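Local atomic coordinates of hypothetical protein (Trypanosoma cruzi, PDB entry 1YZV), a protein that is of unestablished function but belongs to the isochorismatase superfamily, whose members share a Rossmann-like alpha/beta fold and include hydrolases. Residues N47-A50 and G51-T54; Q148-G151 and D152-A156; I157-M160 and Q161-G165; P187-K190 and T191-L195. All coordinates share one frame; numbering follows the deposited sequence.

Overall arrangement
The four contacts are local, each about two turns of helix or, in contact 3, a helix end and turn, and follow one another without nesting or crossing. Contact 1 lies in helix 39-56, which connects strands 20-26 and 61-68 and packs on the parallel sheet. Contacts 2 and 3 adjoin: 148-156 opens helix 150-161 with a serine cap, and 157-165 ends it in a beta turn leading to edge strand 168-171; both also touch the second subunit. Contact 4, in helix 189-197, comes back to contact 1, where I192 packs on L52 and L195 O probably accepts from R48 NH2. Centres of contacts 1 and 2 lie about 26 Å apart, on opposite sides of the chain's centre.

Contact 1 of 4, residues N47-A50 and G51-T54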
ATOM      1  N   ASN A  47      -2.630   4.586 -28.135  1.00 22.69           N
ATOM      2  CA  ASN A  47      -2.286   5.632 -29.089  1.00 21.84           C
ATOM      3  C   ASN A  47      -1.147   6.560 -28.674  1.00 23.53           C
ATOM      4  O   ASN A  47      -0.271   6.902 -29.472  1.00 22.70           O
ATOM      5  CB  ASN A  47      -3.529   6.438 -29.443  1.00 25.84           C
ATOM      6  CG  ASN A  47      -4.448   5.697 -30.391  1.00 23.73           C
ATOM      7  OD1 ASN A  47      -3.988   4.859 -31.172  1.00 26.88           O
ATOM      8  ND2 ASN A  47      -5.771   5.921 -30.256  1.00 23.06           N
ATOM      9  N   ARG A  48      -1.095   6.873 -27.387  1.00 21.98           N
ATOM     10  CA  ARG A  48      -0.012   7.661 -26.852  1.00 23.13           C
ATOM     11  C   ARG A  48       1.322   6.930 -26.993  1.00 23.72           C
ATOM     12  O   ARG A  48       2.350   7.509 -27.406  1.00 23.51           O
ATOM     13  CB  ARG A  48      -0.313   7.965 -25.374  1.00 20.72           C
ATOM     14  CG  ARG A  48       0.834   8.561 -24.633  1.00 22.71           C
ATOM     15  CD  ARG A  48       0.388   9.085 -23.285  1.00 22.08           C
ATOM     16  NE  ARG A  48      -0.332  10.344 -23.398  1.00 17.62           N
ATOM     17  CZ  ARG A  48      -0.782  11.036 -22.352  1.00 21.29           C
ATOM     18  NH1 ARG A  48      -0.604  10.569 -21.100  1.00 22.94           N
ATOM     19  NH2 ARG A  48      -1.307  12.241 -22.545  1.00 25.32           N
ATOM     20  N   PHE A  49       1.336   5.668 -26.580  1.00 20.92           N
ATOM     21  CA  PHE A  49       2.564   4.852 -26.714  1.00 24.07           C
ATOM     22  C   PHE A  49       2.920   4.514 -28.159  1.00 25.47           C
ATOM     23  O   PHE A  49       4.105   4.402 -28.502  1.00 24.57           O
ATOM     24  CB  PHE A  49       2.457   3.576 -25.887  1.00 22.84           C
ATOM     25  CG  PHE A  49       2.403   3.817 -24.373  1.00 23.80           C
ATOM     26  CD1 PHE A  49       3.212   4.748 -23.771  1.00 27.22           C
ATOM     27  CD2 PHE A  49       1.691   2.944 -23.558  1.00 22.89           C
ATOM     28  CE1 PHE A  49       3.215   4.909 -22.370  1.00 25.26           C
ATOM     29  CE2 PHE A  49       1.672   3.093 -22.177  1.00 22.12           C
ATOM     30  CZ  PHE A  49       2.439   4.074 -21.581  1.00 22.27           C
ATOM     31  N   ALA A  50       1.901   4.433 -29.019  1.00 25.85           N
ATOM     32  CA  ALA A  50       2.153   4.289 -30.465  1.00 25.79           C
ATOM     33  C   ALA A  50       2.902   5.501 -30.984  1.00 25.49           C
ATOM     34  O   ALA A  50       3.900   5.337 -31.677  1.00 24.55           O
ATOM     35  CB  ALA A  50       0.853   4.057 -31.254  1.00 26.18           C
ATOM     36  N   GLY A  51       2.464   6.704 -30.600  1.00 24.73           N
ATOM     37  CA  GLY A  51       3.144   7.926 -30.977  1.00 25.09           C
ATOM     38  C   GLY A  51       4.552   8.015 -30.402  1.00 25.75           C
ATOM     39  O   GLY A  51       5.507   8.412 -31.081  1.00 22.81           O
ATOM     40  N   LEU A  52       4.709   7.651 -29.136  1.00 22.63           N
ATOM     41  CA  LEU A  52       6.037   7.594 -28.549  1.00 24.04           C
ATOM     42  C   LEU A  52       6.997   6.617 -29.278  1.00 21.79           C
ATOM     43  O   LEU A  52       8.136   6.973 -29.628  1.00 24.52           O
ATOM     44  CB  LEU A  52       5.916   7.235 -27.063  1.00 22.76           C
ATOM     45  CG  LEU A  52       7.255   7.201 -26.306  1.00 25.08           C
ATOM     46  CD1 LEU A  52       7.957   8.544 -26.378  1.00 24.55           C
ATOM     47  CD2 LEU A  52       7.030   6.724 -24.883  1.00 28.85           C
ATOM     48  N   HIS A  53       6.550   5.385 -29.453  1.00 24.33           N
ATOM     49  CA  HIS A  53       7.269   4.344 -30.161  1.00 24.56           C
ATOM     50  C   HIS A  53       7.762   4.844 -31.537  1.00 27.22           C
ATOM     51  O   HIS A  53       8.930   4.647 -31.917  1.00 22.31           O
ATOM     52  CB  HIS A  53       6.348   3.126 -30.350  1.00 24.59           C
ATOM     53  CG  HIS A  53       6.787   2.181 -31.433  1.00 27.83           C
ATOM     54  ND1 HIS A  53       7.715   1.177 -31.219  1.00 21.35           N
ATOM     55  CD2 HIS A  53       6.408   2.078 -32.731  1.00 24.11           C
ATOM     56  CE1 HIS A  53       7.822   0.456 -32.318  1.00 27.79           C
ATOM     57  NE2 HIS A  53       7.079   1.009 -33.263  1.00 25.49           N
ATOM     58  N   THR A  54       6.867   5.494 -32.275  1.00 24.89           N
ATOM     59  CA  THR A  54       7.214   6.038 -33.617  1.00 28.32           C
ATOM     60  C   THR A  54       8.248   7.159 -33.553  1.00 26.04           C
ATOM     61  O   THR A  54       9.208   7.145 -34.334  1.00 26.72           O
ATOM     62  CB  THR A  54       5.932   6.449 -34.375  1.00 23.80           C
ATOM     63  OG1 THR A  54       5.182   5.248 -34.600  1.00 28.28           O
ATOM     64  CG2 THR A  54       6.248   7.136 -35.706  1.00 28.76           C
TER
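Four consecutive backbone bonds tie N47-A50 to G51-T54, a worked example of how an uninterrupted alpha helix pairs each N-H with the carbonyl four residues back. H53 N donates to F49 O at 2.8 Å and L52 N to R48 O at 2.9 Å, with G51 N on N47 O and T54 N on A50 O completing the set. The N-H...O angles, 159° to 168°, are those of a regular helical turn. T54 OG1 also lies 3.2 Å from A50 O, where it may add a second bond to that carbonyl, though its proton has another acceptor within reach.

The polar side chains find their partners beyond this turn. H53 holds CG anti to its backbone N (chi1 161°), which sets the ring so that A50 O lies at its edge, near its plane; ND1 is hydrogen-bonded to S61 OG and NE2 to D85 OD1. The guanidinium of R48 is held by S173 OG through NH1 and by L195 O through NH2, and a bound sulfate, probably from the crystallisation liquor, lies about 5 Å from this side chain. N47 spends its amide on the backbone of D79 and R81.

Apolar packing between the two halves is slight: L52 CD2 comes to 4.4 Å from F49 CD1, approaching the ring obliquely. Both residues work mainly outward. F49 meets the rings of F23, on strand 20-26, and W116, on strand 110-118, while L52 and F49 together rest on L177, so this part of helix 39-56 packs on the sheet through F49 and on helix 173-181 through F49 and L52.

Contact 2 of 4, residues Q148-G151 and D152-A156; sequences QSQG and DHCTA
S149 and D152 form the polar centre of this helix start. The S149 hydroxyl accepts a nearly straight bond from D152 N (OG to N 3.1 Å, 176° at the hydrogen), an N-cap that satisfies an amide with no helical carbonyl before it. OG also lies 3.3 Å from D152 OD2, a weak bond that is not settled, and makes another weak hydrogen bond to I204 OXT, the C-terminal carboxylate of the second subunit. One water joins the same pair, donating a hydrogen bond to D152 OD2 at 2.6 Å and accepting weakly from S149 N.

Backbone bonds then take over: H153 N on S149 O, C154 N on Q150 O and T155 N on G151 O. The last carbonyl is gripped twice, because T155 OG1, placed beside its own backbone N (chi1 -58°), reaches G151 O at 2.9 Å from the opposite face of the carbonyl plane to T155 N.

This cap opens the helix of a beta-alpha-beta unit, strand 137-146, helix 150-161, strand 168-171. The carboxylate also points across the subunit boundary, D152 OD1 bonding T172 OG1 of the second subunit, while H153 ND1 turns to T120.

Apolar contact is sparse. Q150 CG, anti to its backbone N, comes to 3.8 Å from C154 SG.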
ATOM      1  N   GLN A 148     -13.314  -5.981 -16.297  1.00 22.80           N
ATOM      2  CA  GLN A 148     -14.778  -5.853 -16.369  1.00 26.18           C
ATOM      3  C   GLN A 148     -15.369  -5.405 -15.021  1.00 28.08           C
ATOM      4  O   GLN A 148     -16.413  -4.744 -14.972  1.00 30.04           O
ATOM      5  CB  GLN A 148     -15.416  -7.147 -16.887  1.00 26.35           C
ATOM      6  CG  GLN A 148     -15.080  -7.404 -18.369  1.00 29.04           C
ATOM      7  CD  GLN A 148     -15.722  -8.647 -18.933  1.00 32.93           C
ATOM      8  OE1 GLN A 148     -15.040  -9.640 -19.191  1.00 42.51           O
ATOM      9  NE2 GLN A 148     -17.030  -8.695 -18.847  1.00 33.00           N
ATOM     10  N   SER A 149     -14.661  -5.635 -13.919  1.00 23.74           N
ATOM     11  CA  SER A 149     -15.105  -5.098 -12.665  1.00 26.50           C
ATOM     12  C   SER A 149     -14.006  -4.286 -12.021  1.00 27.94           C
ATOM     13  O   SER A 149     -12.833  -4.651 -12.085  1.00 28.94           O
ATOM     14  CB  SER A 149     -15.530  -6.231 -11.729  1.00 32.06           C
ATOM     15  OG  SER A 149     -14.640  -6.295 -10.614  1.00 37.59           O
ATOM     16  N   GLN A 150     -14.377  -3.196 -11.360  1.00 27.35           N
ATOM     17  CA  GLN A 150     -13.397  -2.330 -10.714  1.00 29.54           C
ATOM     18  C   GLN A 150     -12.612  -3.070  -9.620  1.00 25.19           C
ATOM     19  O   GLN A 150     -11.408  -2.851  -9.462  1.00 24.48           O
ATOM     20  CB  GLN A 150     -14.110  -1.118 -10.094  1.00 31.41           C
ATOM     21  CG  GLN A 150     -13.172  -0.098  -9.423  1.00 36.54           C
ATOM     22  CD  GLN A 150     -13.951   0.894  -8.581  1.00 40.56           C
ATOM     23  OE1 GLN A 150     -14.935   1.465  -9.051  1.00 53.69           O
ATOM     24  NE2 GLN A 150     -13.639   0.948  -7.286  1.00 55.03           N
ATOM     25  N   GLY A 151     -13.302  -3.913  -8.852  1.00 22.80           N
ATOM     26  CA  GLY A 151     -12.683  -4.661  -7.753  1.00 24.41           C
ATOM     27  C   GLY A 151     -11.591  -5.601  -8.239  1.00 23.35           C
ATOM     28  O   GLY A 151     -10.530  -5.700  -7.595  1.00 22.05           O
ATOM     29  N   ASP A 152     -11.851  -6.318  -9.346  1.00 20.93           N
ATOM     30  CA  ASP A 152     -10.839  -7.172  -9.953  1.00 20.38           C
ATOM     31  C   ASP A 152      -9.604  -6.360 -10.378  1.00 19.94           C
ATOM     32  O   ASP A 152      -8.472  -6.747 -10.147  1.00 18.98           O
ATOM     33  CB  ASP A 152     -11.388  -7.953 -11.158  1.00 19.57           C
ATOM     34  CG  ASP A 152     -12.342  -9.094 -10.736  1.00 22.99           C
ATOM     35  OD1 ASP A 152     -12.193  -9.686  -9.617  1.00 23.06           O
ATOM     36  OD2 ASP A 152     -13.355  -9.272 -11.438  1.00 24.20           O
ATOM     37  N   HIS A 153      -9.846  -5.206 -10.970  1.00 19.67           N
ATOM     38  CA  HIS A 153      -8.754  -4.351 -11.445  1.00 19.58           C
ATOM     39  C   HIS A 153      -7.957  -3.814 -10.272  1.00 19.90           C
ATOM     40  O   HIS A 153      -6.727  -3.912 -10.278  1.00 18.55           O
ATOM     41  CB  HIS A 153      -9.389  -3.205 -12.276  1.00 19.56           C
ATOM     42  CG  HIS A 153      -8.500  -2.037 -12.472  1.00 19.89           C
ATOM     43  ND1 HIS A 153      -7.585  -1.981 -13.505  1.00 18.99           N
ATOM     44  CD2 HIS A 153      -8.284  -0.944 -11.708  1.00 26.34           C
ATOM     45  CE1 HIS A 153      -6.949  -0.827 -13.443  1.00 25.71           C
ATOM     46  NE2 HIS A 153      -7.342  -0.186 -12.356  1.00 22.14           N
ATOM     47  N   CYS A 154      -8.635  -3.177  -9.304  1.00 19.69           N
ATOM     48  CA  CYS A 154      -7.937  -2.530  -8.173  1.00 20.74           C
ATOM     49  C   CYS A 154      -7.064  -3.471  -7.380  1.00 19.62           C
ATOM     50  O   CYS A 154      -5.946  -3.144  -7.018  1.00 21.58           O
ATOM     51  CB  CYS A 154      -8.937  -1.869  -7.245  1.00 24.83           C
ATOM     52  SG  CYS A 154      -9.631  -0.373  -8.063  1.00 42.62           S
ATOM     53  N   THR A 155      -7.615  -4.627  -7.061  1.00 20.13           N
ATOM     54  CA  THR A 155      -6.894  -5.650  -6.282  1.00 20.26           C
ATOM     55  C   THR A 155      -5.652  -6.157  -6.991  1.00 19.94           C
ATOM     56  O   THR A 155      -4.564  -6.207  -6.374  1.00 20.56           O
ATOM     57  CB  THR A 155      -7.809  -6.818  -5.945  1.00 20.21           C
ATOM     58  OG1 THR A 155      -8.922  -6.316  -5.213  1.00 17.96           O
ATOM     59  CG2 THR A 155      -7.096  -7.886  -5.082  1.00 19.93           C
ATOM     60  N   ALA A 156      -5.734  -6.308  -8.314  1.00 17.30           N
ATOM     61  CA  ALA A 156      -4.584  -6.691  -9.112  1.00 19.47           C
ATOM     62  C   ALA A 156      -3.507  -5.603  -9.247  1.00 20.02           C
ATOM     63  O   ALA A 156      -2.307  -5.883  -9.215  1.00 21.71           O
ATOM     64  CB  ALA A 156      -5.021  -7.162 -10.461  1.00 20.71           C
TER
HETATM   65  O   HOH W   1     -13.662  -8.435 -13.926  1.00 31.08           O

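Contact 3 of 4, residues I157-M160 and Q161-G165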
ATOM      1  N   ILE A 157      -3.928  -4.358  -9.363  1.00 18.89           N
ATOM      2  CA  ILE A 157      -2.969  -3.262  -9.372  1.00 19.69           C
ATOM      3  C   ILE A 157      -2.201  -3.294  -8.048  1.00 20.87           C
ATOM      4  O   ILE A 157      -0.977  -3.134  -8.026  1.00 20.32           O
ATOM      5  CB  ILE A 157      -3.678  -1.892  -9.545  1.00 20.33           C
ATOM      6  CG1 ILE A 157      -4.209  -1.736 -10.985  1.00 19.05           C
ATOM      7  CG2 ILE A 157      -2.739  -0.721  -9.177  1.00 22.08           C
ATOM      8  CD1 ILE A 157      -3.190  -1.879 -12.070  1.00 20.02           C
ATOM      9  N   GLN A 158      -2.944  -3.363  -6.952  1.00 20.11           N
ATOM     10  CA  GLN A 158      -2.352  -3.455  -5.616  1.00 21.86           C
ATOM     11  C   GLN A 158      -1.416  -4.622  -5.455  1.00 22.78           C
ATOM     12  O   GLN A 158      -0.341  -4.459  -4.872  1.00 21.89           O
ATOM     13  CB  GLN A 158      -3.442  -3.526  -4.564  1.00 20.94           C
ATOM     14  CG  GLN A 158      -4.209  -2.219  -4.509  1.00 23.16           C
ATOM     15  CD  GLN A 158      -5.415  -2.270  -3.588  1.00 31.44           C
ATOM     16  OE1 GLN A 158      -5.882  -3.354  -3.170  1.00 28.50           O
ATOM     17  NE2 GLN A 158      -6.054  -1.126  -3.461  1.00 40.83           N
ATOM     18  N   LEU A 159      -1.746  -5.748  -6.079  1.00 20.99           N
ATOM     19  CA  LEU A 159      -0.839  -6.908  -6.055  1.00 22.77           C
ATOM     20  C   LEU A 159       0.496  -6.581  -6.766  1.00 23.28           C
ATOM     21  O   LEU A 159       1.586  -6.723  -6.186  1.00 22.85           O
ATOM     22  CB  LEU A 159      -1.527  -8.111  -6.692  1.00 21.53           C
ATOM     23  CG  LEU A 159      -0.762  -9.436  -6.820  1.00 23.26           C
ATOM     24  CD1 LEU A 159       0.033  -9.726  -5.561  1.00 28.63           C
ATOM     25  CD2 LEU A 159      -1.837 -10.504  -7.083  1.00 23.97           C
ATOM     26  N   MET A 160       0.395  -6.013  -7.963  1.00 21.00           N
ATOM     27  CA  MET A 160       1.553  -5.609  -8.718  1.00 21.22           C
ATOM     28  C   MET A 160       2.385  -4.514  -8.051  1.00 26.32           C
ATOM     29  O   MET A 160       3.605  -4.591  -8.099  1.00 25.70           O
ATOM     30  CB  MET A 160       1.167  -5.216 -10.122  1.00 22.81           C
ATOM     31  CG  MET A 160       0.674  -6.383 -10.878  1.00 21.60           C
ATOM     32  SD  MET A 160       0.340  -6.151 -12.619  1.00 24.10           S
ATOM     33  CE  MET A 160      -1.199  -5.284 -12.577  1.00 28.00           C
ATOM     34  N   GLN A 161       1.748  -3.612  -7.295  1.00 25.76           N
ATOM     35  CA  GLN A 161       2.477  -2.611  -6.526  1.00 26.44           C
ATOM     36  C   GLN A 161       3.322  -3.253  -5.413  1.00 30.12           C
ATOM     37  O   GLN A 161       4.381  -2.735  -5.046  1.00 29.50           O
ATOM     38  CB  GLN A 161       1.519  -1.563  -5.966  1.00 24.37           C
ATOM     39  CG  GLN A 161       0.915  -0.658  -7.077  1.00 23.12           C
ATOM     40  CD  GLN A 161      -0.062   0.357  -6.525  1.00 26.07           C
ATOM     41  OE1 GLN A 161      -0.974  -0.028  -5.801  1.00 23.87           O
ATOM     42  NE2 GLN A 161       0.051   1.647  -6.951  1.00 21.32           N
ATOM     43  N   SER A 162       2.898  -4.392  -4.891  1.00 31.58           N
ATOM     44  CA  SER A 162       3.766  -5.118  -3.960  1.00 35.49           C
ATOM     45  C   SER A 162       5.012  -5.820  -4.612  1.00 37.60           C
ATOM     46  O   SER A 162       5.907  -6.257  -3.893  1.00 36.84           O
ATOM     47  CB  SER A 162       2.967  -6.162  -3.232  1.00 36.10           C
ATOM     48  OG  SER A 162       2.794  -7.219  -4.152  1.00 40.79           O
ATOM     49  N   TRP A 163       5.152  -5.823  -5.939  1.00 38.72           N
ATOM     50  CA  TRP A 163       6.325  -6.461  -6.577  1.00 37.28           C
ATOM     51  C   TRP A 163       7.500  -5.511  -7.013  1.00 39.84           C
ATOM     52  O   TRP A 163       8.425  -5.910  -7.797  1.00 32.45           O
ATOM     53  CB  TRP A 163       5.882  -7.236  -7.792  1.00 35.32           C
ATOM     54  CG  TRP A 163       4.822  -8.234  -7.594  1.00 31.82           C
ATOM     55  CD1 TRP A 163       4.560  -8.942  -6.473  1.00 30.24           C
ATOM     56  CD2 TRP A 163       4.110  -8.881  -8.646  1.00 27.39           C
ATOM     57  NE1 TRP A 163       3.573  -9.859  -6.712  1.00 30.92           N
ATOM     58  CE2 TRP A 163       3.380  -9.935  -8.066  1.00 27.37           C
ATOM     59  CE3 TRP A 163       4.015  -8.668 -10.028  1.00 27.47           C
ATOM     60  CZ2 TRP A 163       2.474 -10.678  -8.790  1.00 31.04           C
ATOM     61  CZ3 TRP A 163       3.148  -9.474 -10.758  1.00 27.10           C
ATOM     62  CH2 TRP A 163       2.438 -10.494 -10.139  1.00 24.95           C
ATOM     63  N   SER A 164       7.426  -4.261  -6.564  1.00 40.12           N
ATOM     64  CA  SER A 164       8.471  -3.219  -6.861  1.00 41.56           C
ATOM     65  C   SER A 164       9.916  -3.711  -6.600  1.00 39.29           C
ATOM     66  O   SER A 164      10.870  -3.411  -7.339  1.00 38.49           O
ATOM     67  CB  SER A 164       8.143  -1.946  -6.014  1.00 41.47           C
ATOM     68  OG  SER A 164       8.777  -0.776  -6.521  1.00 54.34           O
ATOM     69  N   GLY A 165      10.072  -4.462  -5.527  1.00 39.12           N
ATOM     70  CA  GLY A 165      11.383  -4.953  -5.114  1.00 39.39           C
ATOM     71  C   GLY A 165      12.046  -5.777  -6.186  1.00 40.48           C
ATOM     72  O   GLY A 165      13.282  -5.759  -6.327  1.00 43.46           O
TER
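W163 sets CG beside its backbone N, anti to the carbonyl carbon (chi1 -54°), folding the indole back against the last turn of helix 150-161; M160 makes the same choice and so brings its CG to the ring. The structure is a helix end passing into a type I beta turn, Q161 to S164, within the beta-alpha-beta unit that leads to strand 168-171.

Over one face of the indole, toward its rim, lie L159 O, 3.6 Å above the plane, and M160 CA. Two aliphatic chains meet the six-membered ring obliquely: L159 CG is 4.0 Å from W163 CZ2, and M160 CG is equally near CZ3. L159 CD1 comes closer to the pyrrole side, 3.7 Å from NE1. L125 and L132 of helix 120-133 pack on the ring as well, and R11 of the second subunit adds a cation-pi contact.

The bonding pattern then shifts. Q161 N still donates to I157 O, and S162 N to Q158 O, with a weak second bond to L159 O, but W163 N turns to M160 O, three residues back, at 2.9 Å; it sits 58° out of the carbonyl plane.

Q161, extended beyond CG, reaches obliquely back toward I157 and Q158, its CG 3.3 Å from I157 O and its amide plane 3° from that of Q158. Their polar ends look to other copies of the protein: Q158 OE1 accepts from Q161 NE2 of the second subunit, and Q161 NE2 donates to Q158 OE1 of the third. At I157, the methyl CG2 lies 3.9 Å from Q161 OE1.

Contact 4 of 4, residues P187-K190 and T191-L195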
ATOM      1  N   PRO A 187      16.762  15.391 -27.576  1.00 25.94           N
ATOM      2  CA  PRO A 187      16.356  15.621 -28.986  1.00 28.42           C
ATOM      3  C   PRO A 187      14.896  15.237 -29.356  1.00 30.63           C
ATOM      4  O   PRO A 187      14.396  15.776 -30.323  1.00 31.08           O
ATOM      5  CB  PRO A 187      17.324  14.738 -29.788  1.00 27.54           C
ATOM      6  CG  PRO A 187      18.505  14.543 -28.901  1.00 29.48           C
ATOM      7  CD  PRO A 187      17.986  14.585 -27.483  1.00 24.68           C
ATOM      8  N   VAL A 188      14.294  14.217 -28.736  1.00 30.28           N
ATOM      9  CA  VAL A 188      12.911  13.843 -29.090  1.00 29.39           C
ATOM     10  C   VAL A 188      11.842  14.573 -28.285  1.00 28.76           C
ATOM     11  O   VAL A 188      10.654  14.393 -28.560  1.00 27.05           O
ATOM     12  CB  VAL A 188      12.617  12.286 -29.042  1.00 32.43           C
ATOM     13  CG1 VAL A 188      13.580  11.524 -29.884  1.00 38.05           C
ATOM     14  CG2 VAL A 188      12.677  11.732 -27.664  1.00 28.99           C
ATOM     15  N   PHE A 189      12.219  15.344 -27.260  1.00 26.75           N
ATOM     16  CA  PHE A 189      11.197  15.985 -26.439  1.00 27.37           C
ATOM     17  C   PHE A 189      10.174  16.804 -27.239  1.00 27.82           C
ATOM     18  O   PHE A 189       8.937  16.708 -27.022  1.00 25.50           O
ATOM     19  CB  PHE A 189      11.810  16.863 -25.351  1.00 26.26           C
ATOM     20  CG  PHE A 189      10.797  17.427 -24.432  1.00 28.10           C
ATOM     21  CD1 PHE A 189      10.260  16.657 -23.418  1.00 32.38           C
ATOM     22  CD2 PHE A 189      10.394  18.753 -24.547  1.00 31.08           C
ATOM     23  CE1 PHE A 189       9.282  17.190 -22.564  1.00 31.82           C
ATOM     24  CE2 PHE A 189       9.433  19.252 -23.731  1.00 36.00           C
ATOM     25  CZ  PHE A 189       8.905  18.476 -22.707  1.00 31.52           C
ATOM     26  N   LYS A 190      10.675  17.652 -28.116  1.00 29.48           N
ATOM     27  CA  LYS A 190       9.786  18.494 -28.924  1.00 31.46           C
ATOM     28  C   LYS A 190       8.821  17.676 -29.747  1.00 31.47           C
ATOM     29  O   LYS A 190       7.641  18.030 -29.888  1.00 29.53           O
ATOM     30  CB  LYS A 190      10.608  19.407 -29.839  1.00 34.37           C
ATOM     31  CG  LYS A 190       9.781  20.330 -30.696  1.00 40.16           C
ATOM     32  CD  LYS A 190       9.370  21.591 -29.916  1.00 52.13           C
ATOM     33  CE  LYS A 190       8.574  22.588 -30.788  1.00 51.85           C
ATOM     34  NZ  LYS A 190       8.395  23.847 -30.004  1.00 51.23           N
ATOM     35  N   THR A 191       9.277  16.517 -30.206  1.00 31.75           N
ATOM     36  CA  THR A 191       8.398  15.627 -30.942  1.00 32.81           C
ATOM     37  C   THR A 191       7.322  14.960 -30.069  1.00 32.71           C
ATOM     38  O   THR A 191       6.236  14.736 -30.527  1.00 31.00           O
ATOM     39  CB  THR A 191       9.212  14.534 -31.673  1.00 33.66           C
ATOM     40  OG1 THR A 191      10.180  15.155 -32.528  1.00 33.19           O
ATOM     41  CG2 THR A 191       8.313  13.688 -32.507  1.00 33.25           C
ATOM     42  N   ILE A 192       7.662  14.625 -28.830  1.00 32.62           N
ATOM     43  CA  ILE A 192       6.810  13.883 -27.875  1.00 33.45           C
ATOM     44  C   ILE A 192       5.853  14.765 -27.082  1.00 32.36           C
ATOM     45  O   ILE A 192       4.757  14.321 -26.661  1.00 30.51           O
ATOM     46  CB  ILE A 192       7.749  13.114 -26.828  1.00 33.55           C
ATOM     47  CG1 ILE A 192       8.502  12.003 -27.527  1.00 40.00           C
ATOM     48  CG2 ILE A 192       6.973  12.524 -25.669  1.00 37.55           C
ATOM     49  CD1 ILE A 192       7.675  11.268 -28.483  1.00 45.39           C
ATOM     50  N   ALA A 193       6.298  15.985 -26.812  1.00 32.37           N
ATOM     51  CA  ALA A 193       5.568  16.955 -25.965  1.00 31.99           C
ATOM     52  C   ALA A 193       4.081  17.128 -26.316  1.00 32.61           C
ATOM     53  O   ALA A 193       3.255  17.149 -25.402  1.00 33.49           O
ATOM     54  CB  ALA A 193       6.261  18.308 -25.980  1.00 32.26           C
ATOM     55  N   PRO A 194       3.731  17.172 -27.620  1.00 33.36           N
ATOM     56  CA  PRO A 194       2.310  17.256 -28.016  1.00 33.91           C
ATOM     57  C   PRO A 194       1.439  16.083 -27.537  1.00 33.48           C
ATOM     58  O   PRO A 194       0.272  16.305 -27.211  1.00 34.32           O
ATOM     59  CB  PRO A 194       2.369  17.288 -29.555  1.00 34.55           C
ATOM     60  CG  PRO A 194       3.742  17.806 -29.856  1.00 33.51           C
ATOM     61  CD  PRO A 194       4.603  17.190 -28.812  1.00 36.05           C
ATOM     62  N   LEU A 195       2.041  14.902 -27.327  1.00 29.72           N
ATOM     63  CA  LEU A 195       1.283  13.746 -26.837  1.00 29.88           C
ATOM     64  C   LEU A 195       0.794  13.994 -25.434  1.00 29.34           C
ATOM     65  O   LEU A 195      -0.334  13.662 -25.099  1.00 26.94           O
ATOM     66  CB  LEU A 195       2.109  12.477 -26.851  1.00 26.53           C
ATOM     67  CG  LEU A 195       2.617  11.986 -28.205  1.00 29.71           C
ATOM     68  CD1 LEU A 195       3.566  10.806 -27.996  1.00 33.53           C
ATOM     69  CD2 LEU A 195       1.463  11.597 -29.085  1.00 29.69           C
TER
HETATM   70  O   HOH W   2      12.034  16.409 -31.247  1.00 40.20           O
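V188 and I192 make the close-packed flank at the start of this helical region, lying side by side and pointing the same way, with V188 CG2 4.2 Å from I192 CG1. The same I192 CG1, set beside its backbone N (chi1 -68°), also rests 3.4 Å from V188 O. Against I192 lie L52 and A55 of helix 39-56, and against V188 lies L56, while L177 and L181 of helix 173-181 close in from another direction. F189 forms a second packed patch: A193 CB sits 4.0 Å above one face of its ring, toward the rim, and F94 of the third subunit packs on the same phenyl.

The other flank is looser and faces solvent. K190, T191 and P194 are exposed there. One water spans the outer edge, donating to P187 O and hydrogen-bonded to T191 OG1, each at 2.6 Å, so it joins P187 to T191. P194 brings CD to 3.3 Å from K190 O, where a helical N-H would otherwise point.

Two regular i+4 bonds begin the turn. I192 N donates to V188 O, and A193 N to F189 O at 2.7 Å. Beyond them the pattern breaks, since a proline nitrogen carries no hydrogen. K190 O therefore receives no i+4 amide bond from residue 194, with a CH2 in its place, and the helix is kinked here, consistent with the missing donor of P194 and with L195 N bonding I192 O, three residues back, instead of T191 O.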